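Local structure of methanogen homoaconitase small subunit (Methanocaldococcus jannaschii, 2PKP) at residues Asp112-Glu117 with Thr128-Thr133; Ile103-Asp108 with Lys132-Glu137; Asp29-Ala34 with Ile74-Ile79. The protein forms the small subunit of a hydro-lyase that interconverts (R)-homocitrate, cis-homoaconitate and homoisocitrate in 2-oxosuberate biosynthesis. All coordinates share one frame; numbering follows the deposited sequence.

Contact 1: Asp112-Glu117 with Thr128-Thr133; sequences DGDIVE and TNKNKT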
# COMPACT_ATOMS: atom_id res chain seq x y z
N ASP A 112 19.72 9.09 4.95
CA ASP A 112 19.46 8.11 3.90
C ASP A 112 19.63 6.72 4.50
O ASP A 112 20.55 6.49 5.28
CB ASP A 112 20.45 8.30 2.75
CG ASP A 112 20.11 7.43 1.56
OD1 ASP A 112 19.01 7.59 1.01
OD2 ASP A 112 20.95 6.59 1.18
N GLY A 113 18.72 5.82 4.14
CA GLY A 113 18.79 4.46 4.66
C GLY A 113 18.13 4.24 6.01
O GLY A 113 18.06 3.10 6.47
N ASP A 114 17.67 5.30 6.66
CA ASP A 114 17.01 5.13 7.95
C ASP A 114 15.70 4.38 7.72
O ASP A 114 15.13 4.43 6.63
CB ASP A 114 16.66 6.47 8.62
CG ASP A 114 17.85 7.12 9.31
OD1 ASP A 114 18.82 6.41 9.66
OD2 ASP A 114 17.81 8.35 9.54
N ILE A 115 15.24 3.66 8.74
CA ILE A 115 13.96 2.97 8.64
C ILE A 115 13.00 3.93 9.34
O ILE A 115 13.19 4.24 10.53
CB ILE A 115 13.98 1.62 9.37
CG1 ILE A 115 15.06 0.71 8.76
CG2 ILE A 115 12.60 0.96 9.29
CD1 ILE A 115 14.90 0.49 7.27
N VAL A 116 12.00 4.42 8.63
CA VAL A 116 11.05 5.36 9.21
C VAL A 116 9.66 4.78 9.31
O VAL A 116 9.22 4.02 8.45
CB VAL A 116 10.99 6.69 8.41
CG1 VAL A 116 12.36 7.36 8.42
CG2 VAL A 116 10.53 6.44 6.98
N GLU A 117 8.96 5.16 10.37
CA GLU A 117 7.61 4.69 10.61
C GLU A 117 6.74 5.92 10.77
O GLU A 117 6.82 6.63 11.78
CB GLU A 117 7.57 3.84 11.89
CG GLU A 117 6.33 3.00 12.06
CD GLU A 117 6.37 2.14 13.31
OE1 GLU A 117 7.38 1.43 13.54
OE2 GLU A 117 5.38 2.18 14.07
N THR A 128 13.11 4.45 13.69
CA THR A 128 13.43 3.26 14.46
C THR A 128 14.89 2.94 14.72
O THR A 128 15.25 2.61 15.84
CB THR A 128 12.75 2.02 13.83
OG1 THR A 128 13.33 1.74 12.55
CG2 THR A 128 11.25 2.27 13.66
N ASN A 129 15.74 3.04 13.70
CA ASN A 129 17.15 2.73 13.89
C ASN A 129 17.94 3.84 14.60
O ASN A 129 19.13 3.68 14.89
CB ASN A 129 17.81 2.41 12.54
CG ASN A 129 17.67 3.55 11.54
OD1 ASN A 129 16.56 3.98 11.22
ND2 ASN A 129 18.81 4.05 11.05
N LYS A 130 17.29 4.96 14.91
CA LYS A 130 17.98 6.06 15.58
C LYS A 130 17.38 6.39 16.96
O LYS A 130 17.76 7.37 17.59
CB LYS A 130 17.95 7.31 14.70
CG LYS A 130 18.76 7.22 13.41
CD LYS A 130 20.25 7.05 13.70
CE LYS A 130 21.12 7.61 12.57
NZ LYS A 130 20.93 6.93 11.26
N ASN A 131 16.46 5.55 17.41
CA ASN A 131 15.81 5.76 18.70
C ASN A 131 15.30 7.18 18.93
O ASN A 131 15.59 7.81 19.94
CB ASN A 131 16.76 5.37 19.85
CG ASN A 131 16.96 3.88 19.94
OD1 ASN A 131 16.01 3.11 19.81
ND2 ASN A 131 18.19 3.47 20.19
N LYS A 132 14.55 7.68 17.96
CA LYS A 132 13.98 9.01 18.08
C LYS A 132 12.72 9.14 17.24
O LYS A 132 12.53 8.42 16.25
CB LYS A 132 14.99 10.09 17.71
CG LYS A 132 15.51 10.06 16.29
CD LYS A 132 16.39 11.30 16.06
CE LYS A 132 16.94 11.37 14.65
NZ LYS A 132 17.75 12.60 14.47
N THR A 133 11.86 10.06 17.65
CA THR A 133 10.61 10.31 16.96
C THR A 133 10.49 11.81 16.76
O THR A 133 10.83 12.59 17.65
CB THR A 133 9.43 9.82 17.82
OG1 THR A 133 9.62 8.43 18.10
CG2 THR A 133 8.10 10.03 17.11
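Asp114 and Asn129 carry the tight half of this contact, a small example of a carboxylate and an amide tying a turn to a strand end. Asp114 OD1 receives two donors at once. Lys130 NZ reaches its syn lone pair at 2.7 Å, making a salt bridge, while Asn129 ND2 comes from above the carboxylate plane, 2.7 Å from Asp114 OD1. The other end of the same amide works in the opposite sense: Asn129 OD1 accepts from Ile115 N at 2.8 Å, the donor standing above the carbonyl plane. Asn129 can bridge both because its CG lies between the backbone N and the carbonyl carbon (chi1 58°), which turns the amide back onto the strand, and the two bonds together fix its rotation. Lys130 bends at chi2 and chi4 to bring its ammonium group to the carboxylate of Asp114, a residue otherwise buried, whose OD2 accepts from Lys111 N. Asn129 and Lys130 are themselves exposed, so this cluster has its outer side toward solvent.

Beside these polar bonds, Thr128 OG1 lies 3.2 Å from Ile115 CB, and Thr128 N gives Ile115 O a weak, strongly bent bond. Packing slackens farther along. Thr128 CG2 only grazes Glu117 OE1 at 4.0 Å, the Glu117 carboxylate being engaged by Lys4 of its own chain and Lys4 of the second subunit.

In the mixed sheet, strands 115-119 and 124-127 are antiparallel neighbours, Glu117 hydrogen-bonding Val126 through the backbone; the contact continues their pairing past the end of 124-127, while strand 2-9 flanks 115-119 on its other side.

Contact 2: Ile103-Asp108 with Lys132-Glu137; sequences IIANTD and KTIKCE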
# COMPACT_ATOMS: atom_id res chain seq x y z
N ILE A 103 4.03 14.64 3.41
CA ILE A 103 4.19 14.86 4.84
C ILE A 103 5.27 15.91 5.09
O ILE A 103 6.35 15.84 4.51
CB ILE A 103 4.56 13.54 5.53
CG1 ILE A 103 3.37 12.58 5.42
CG2 ILE A 103 4.95 13.79 6.97
CD1 ILE A 103 3.70 11.17 5.77
N ILE A 104 4.96 16.89 5.94
CA ILE A 104 5.92 17.95 6.27
C ILE A 104 6.61 17.66 7.60
O ILE A 104 5.96 17.32 8.58
CB ILE A 104 5.21 19.33 6.36
CG1 ILE A 104 4.68 19.72 4.99
CG2 ILE A 104 6.19 20.40 6.89
CD1 ILE A 104 3.90 21.03 4.98
N ALA A 105 7.94 17.78 7.62
CA ALA A 105 8.73 17.53 8.83
C ALA A 105 10.14 18.06 8.66
O ALA A 105 10.57 18.39 7.54
CB ALA A 105 8.78 16.03 9.12
N ASN A 106 10.88 18.14 9.76
CA ASN A 106 12.26 18.60 9.68
C ASN A 106 13.08 17.39 9.25
O ASN A 106 13.54 16.60 10.08
CB ASN A 106 12.77 19.11 11.03
CG ASN A 106 14.22 19.58 10.96
OD1 ASN A 106 14.82 19.62 9.88
ND2 ASN A 106 14.78 19.93 12.11
N THR A 107 13.27 17.25 7.94
CA THR A 107 14.00 16.11 7.41
C THR A 107 15.49 16.09 7.70
O THR A 107 16.18 15.16 7.30
CB THR A 107 13.78 15.95 5.91
OG1 THR A 107 14.20 17.14 5.23
CG2 THR A 107 12.31 15.70 5.62
N ASP A 108 16.01 17.11 8.37
CA ASP A 108 17.43 17.09 8.72
C ASP A 108 17.60 15.96 9.76
O ASP A 108 18.69 15.45 9.98
CB ASP A 108 17.90 18.42 9.35
CG ASP A 108 17.92 19.57 8.35
OD1 ASP A 108 17.98 19.32 7.12
OD2 ASP A 108 17.90 20.74 8.80
N LYS A 132 14.55 7.68 17.96
CA LYS A 132 13.98 9.01 18.08
C LYS A 132 12.72 9.14 17.24
O LYS A 132 12.53 8.42 16.25
CB LYS A 132 14.99 10.09 17.71
CG LYS A 132 15.51 10.06 16.29
CD LYS A 132 16.39 11.30 16.06
CE LYS A 132 16.94 11.37 14.65
NZ LYS A 132 17.75 12.60 14.47
N THR A 133 11.86 10.06 17.65
CA THR A 133 10.61 10.31 16.96
C THR A 133 10.49 11.81 16.76
O THR A 133 10.83 12.59 17.65
CB THR A 133 9.43 9.82 17.82
OG1 THR A 133 9.62 8.43 18.10
CG2 THR A 133 8.10 10.03 17.11
N ILE A 134 10.04 12.23 15.58
CA ILE A 134 9.87 13.64 15.30
C ILE A 134 8.44 13.92 14.90
O ILE A 134 7.74 13.03 14.40
CB ILE A 134 10.82 14.14 14.17
CG1 ILE A 134 10.44 13.47 12.85
CG2 ILE A 134 12.27 13.82 14.53
CD1 ILE A 134 11.35 13.88 11.68
N LYS A 135 7.98 15.14 15.15
CA LYS A 135 6.62 15.50 14.77
C LYS A 135 6.58 15.79 13.28
O LYS A 135 7.59 16.15 12.68
CB LYS A 135 6.15 16.75 15.53
CG LYS A 135 5.92 16.53 17.01
CD LYS A 135 5.32 17.76 17.66
CE LYS A 135 5.02 17.52 19.14
NZ LYS A 135 4.55 18.78 19.78
N CYS A 136 5.40 15.62 12.69
CA CYS A 136 5.20 15.91 11.28
C CYS A 136 3.80 16.50 11.14
O CYS A 136 3.01 16.47 12.08
CB CYS A 136 5.33 14.65 10.42
SG CYS A 136 4.05 13.37 10.66
N GLU A 137 3.52 17.04 9.97
CA GLU A 137 2.22 17.61 9.70
C GLU A 137 1.67 16.89 8.49
O GLU A 137 2.30 16.88 7.42
CB GLU A 137 2.34 19.11 9.43
CG GLU A 137 1.08 19.71 8.82
CD GLU A 137 1.09 21.22 8.83
OE1 GLU A 137 2.12 21.81 8.45
OE2 GLU A 137 0.06 21.83 9.21
O HOH W 1 9.84 17.51 12.35
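The flat groups that meet here are backbone peptides on either side of Ile104 and Glu137. Glu137 N approaches Ile104 O at 2.8 Å in the carbonyl plane, and Ile104 N returns a nearly straight bond of 3.0 Å to Glu137 O. The two form a single antiparallel hydrogen-bonded bridge. Cys136 CB also lies against Ile104 O, at 3.3 Å. Past the bridge the two chains diverge, and a water spans the widening gap, accepting from Asn106 N and donating to Lys135 O at 2.6 Å. A second flat group, the Asn106 amide, bonds within its own segment: OD1 takes Asp108 N from above the carbonyl plane, an Asx turn leading into the 3-10 segment.

Apolar contacts line the bridge. Ile103 CG2 packs on Cys136 CB at 3.6 Å, and Cys136 SG, set between the backbone N and the carbonyl carbon (chi1 66°), stays near the same methyl. Ala105 CB fits against Cys136 CB at 3.9 Å. Farther along, Ile134 stretches CD1 to Ala105 CB, 4.2 Å away, and to the Asn106 carbonyl. Ile104 and Glu137 run side by side in the same direction, their ends touching loosely at Ile104 CD1 and Glu137 OE1.

Strand 101-104 is also bonded to strand 81-84, and strand 132-135 to 124-127. Strands 101-104 and 132-135 are the outermost of this chain's sheet, and the bridge, at Glu137 just past the latter, brings the two edges together, consistent with a beta barrel. Two direct backbone bonds, one water and a few methyl contacts imply a seam held mainly by main-chain hydrogen bonds, with the water satisfying peptide groups where the strands part.

Contact 3: Asp29-Ala34 with Ile74-Ile79; sequences DPYELA and IKYCGI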
# COMPACT_ATOMS: atom_id res chain seq x y z
N ASP A 29 2.19 4.20 -19.99
CA ASP A 29 2.38 3.32 -18.85
C ASP A 29 2.97 4.05 -17.64
O ASP A 29 4.05 4.63 -17.71
CB ASP A 29 3.28 2.16 -19.24
CG ASP A 29 3.18 1.00 -18.27
OD1 ASP A 29 3.40 1.21 -17.06
OD2 ASP A 29 2.89 -0.14 -18.71
N PRO A 30 2.24 4.05 -16.51
CA PRO A 30 2.72 4.71 -15.29
C PRO A 30 3.95 3.99 -14.75
O PRO A 30 4.85 4.61 -14.19
CB PRO A 30 1.52 4.62 -14.36
CG PRO A 30 0.89 3.32 -14.77
CD PRO A 30 0.94 3.40 -16.27
N TYR A 31 3.97 2.67 -14.92
CA TYR A 31 5.10 1.86 -14.48
C TYR A 31 6.33 2.24 -15.29
O TYR A 31 7.46 2.14 -14.81
CB TYR A 31 4.78 0.38 -14.65
CG TYR A 31 3.83 -0.17 -13.61
CD1 TYR A 31 4.22 -0.27 -12.27
CD2 TYR A 31 2.55 -0.59 -13.95
CE1 TYR A 31 3.35 -0.77 -11.31
CE2 TYR A 31 1.67 -1.09 -12.99
CZ TYR A 31 2.08 -1.18 -11.67
OH TYR A 31 1.23 -1.66 -10.71
N GLU A 32 6.10 2.66 -16.53
CA GLU A 32 7.18 3.07 -17.41
C GLU A 32 7.78 4.34 -16.82
O GLU A 32 9.00 4.54 -16.84
CB GLU A 32 6.65 3.35 -18.82
CG GLU A 32 7.71 3.47 -19.90
CD GLU A 32 8.48 2.18 -20.11
OE1 GLU A 32 7.83 1.13 -20.31
OE2 GLU A 32 9.73 2.21 -20.08
N LEU A 33 6.91 5.20 -16.31
CA LEU A 33 7.33 6.45 -15.69
C LEU A 33 8.06 6.13 -14.39
O LEU A 33 9.11 6.70 -14.09
CB LEU A 33 6.11 7.32 -15.39
CG LEU A 33 5.42 7.97 -16.60
CD1 LEU A 33 4.12 8.62 -16.17
CD2 LEU A 33 6.37 8.99 -17.23
N ALA A 34 7.50 5.20 -13.62
CA ALA A 34 8.07 4.81 -12.35
C ALA A 34 9.49 4.26 -12.49
O ALA A 34 10.33 4.47 -11.62
CB ALA A 34 7.17 3.77 -11.67
N ILE A 74 6.40 8.47 -8.74
CA ILE A 74 6.65 8.13 -7.35
C ILE A 74 5.66 7.06 -6.88
O ILE A 74 6.05 6.00 -6.39
CB ILE A 74 6.52 9.38 -6.45
CG1 ILE A 74 7.58 10.42 -6.84
CG2 ILE A 74 6.67 8.99 -4.97
CD1 ILE A 74 7.42 11.77 -6.16
N LYS A 75 4.37 7.34 -7.06
CA LYS A 75 3.31 6.42 -6.66
C LYS A 75 3.48 5.03 -7.25
O LYS A 75 3.26 4.02 -6.56
CB LYS A 75 1.94 6.99 -7.04
CG LYS A 75 0.76 6.10 -6.68
CD LYS A 75 -0.55 6.73 -7.20
CE LYS A 75 -1.79 5.92 -6.83
NZ LYS A 75 -1.83 4.58 -7.49
N TYR A 76 3.88 4.95 -8.52
CA TYR A 76 4.04 3.64 -9.13
C TYR A 76 5.32 2.88 -8.81
O TYR A 76 5.60 1.83 -9.39
CB TYR A 76 3.81 3.72 -10.64
CG TYR A 76 2.33 3.73 -10.96
CD1 TYR A 76 1.55 4.86 -10.72
CD2 TYR A 76 1.69 2.58 -11.43
CE1 TYR A 76 0.17 4.84 -10.92
CE2 TYR A 76 0.32 2.55 -11.64
CZ TYR A 76 -0.44 3.68 -11.38
OH TYR A 76 -1.80 3.66 -11.56
N CYS A 77 6.10 3.42 -7.87
CA CYS A 77 7.32 2.75 -7.40
C CYS A 77 6.90 2.04 -6.12
O CYS A 77 7.70 1.34 -5.50
CB CYS A 77 8.42 3.77 -7.06
SG CYS A 77 9.46 4.24 -8.44
N GLY A 78 5.65 2.23 -5.74
CA GLY A 78 5.15 1.61 -4.53
C GLY A 78 5.38 2.52 -3.33
O GLY A 78 5.33 2.07 -2.19
N ILE A 79 5.65 3.80 -3.60
CA ILE A 79 5.88 4.78 -2.54
C ILE A 79 4.57 5.47 -2.19
O ILE A 79 3.95 6.12 -3.02
CB ILE A 79 6.92 5.82 -3.00
CG1 ILE A 79 8.27 5.12 -3.21
CG2 ILE A 79 7.03 6.95 -1.98
CD1 ILE A 79 9.34 6.00 -3.80
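Pro30 and Tyr76 meet ring to ring: Pro30 CB sits over the centre of the Tyr76 ring, 3.4 Å from its centroid and only 3° off the normal, a CH-pi contact. Pro30 CG extends the overlap to the rim, 3.3 Å from Tyr76 CE2. The edge of the same ring points into the face of Tyr31. This is a T-shaped pair, with planes at 86°, and Tyr76 CD2 stands 3.6 Å above the plane of the Tyr31 ring, over its centre. Tyr76 thus offers a face to the proline and an edge to the tyrosine. Nearer the backbone, Ala34 CB touches Tyr76 CB at 3.5 Å, and Cys77 SG lies 3.3 Å from Ala34 O.

The next shell sets these groups in place. Pro30, Tyr31 and Ala34 sit on one short helix, capped at its N-terminus by the less well ordered Asp29, whose OD1 accepts from Glu32 N and, weakly, from Tyr31 N. Tyr31 CG stands anti to its carbonyl carbon (chi1 -76°), which turns the ring's face toward the edge of Tyr76. Opposite, helix 68-75 ends in a type I turn from Lys75 to Gly78, with Tyr76 and Cys77 at its centre; Gly78 is hydrogen-bonded through the backbone to Gly52. Ile72 of that helix also touches Pro30.

Tyr31 also makes a cation-pi contact with Lys158 of the second subunit. An alanine here takes away the ring, which would probably leave the edge of Tyr76 without its mate and that lysine without its aromatic partner. Within this aconitase C-terminal (swivel) region, away from the zinc site, ring faces, ring edges and methyl groups, rather than paired charges, define how helix 30-34 sits on the turn.

Overall arrangement
Contact 3 comes first along the chain, joining helix 30-34 to the end of helix 68-75, and closes before the others open. Contacts 1 and 2 then share strand 132-135, including Lys132 and Thr133, and lie on one sheet with centres 11 Å apart. Contact 1 continues the pairing of strands 115-119 and 124-127, whereas contact 2 closes the sheet edge to edge. Contact 3 is about 25 Å from each, centre to centre, and lies across the chain's centre from contact 2. Contacts 1 and 2 thus belong to the sheet and contact 3 to helix packing elsewhere in the chain, and contacts 1 and 3 each also reach the second subunit.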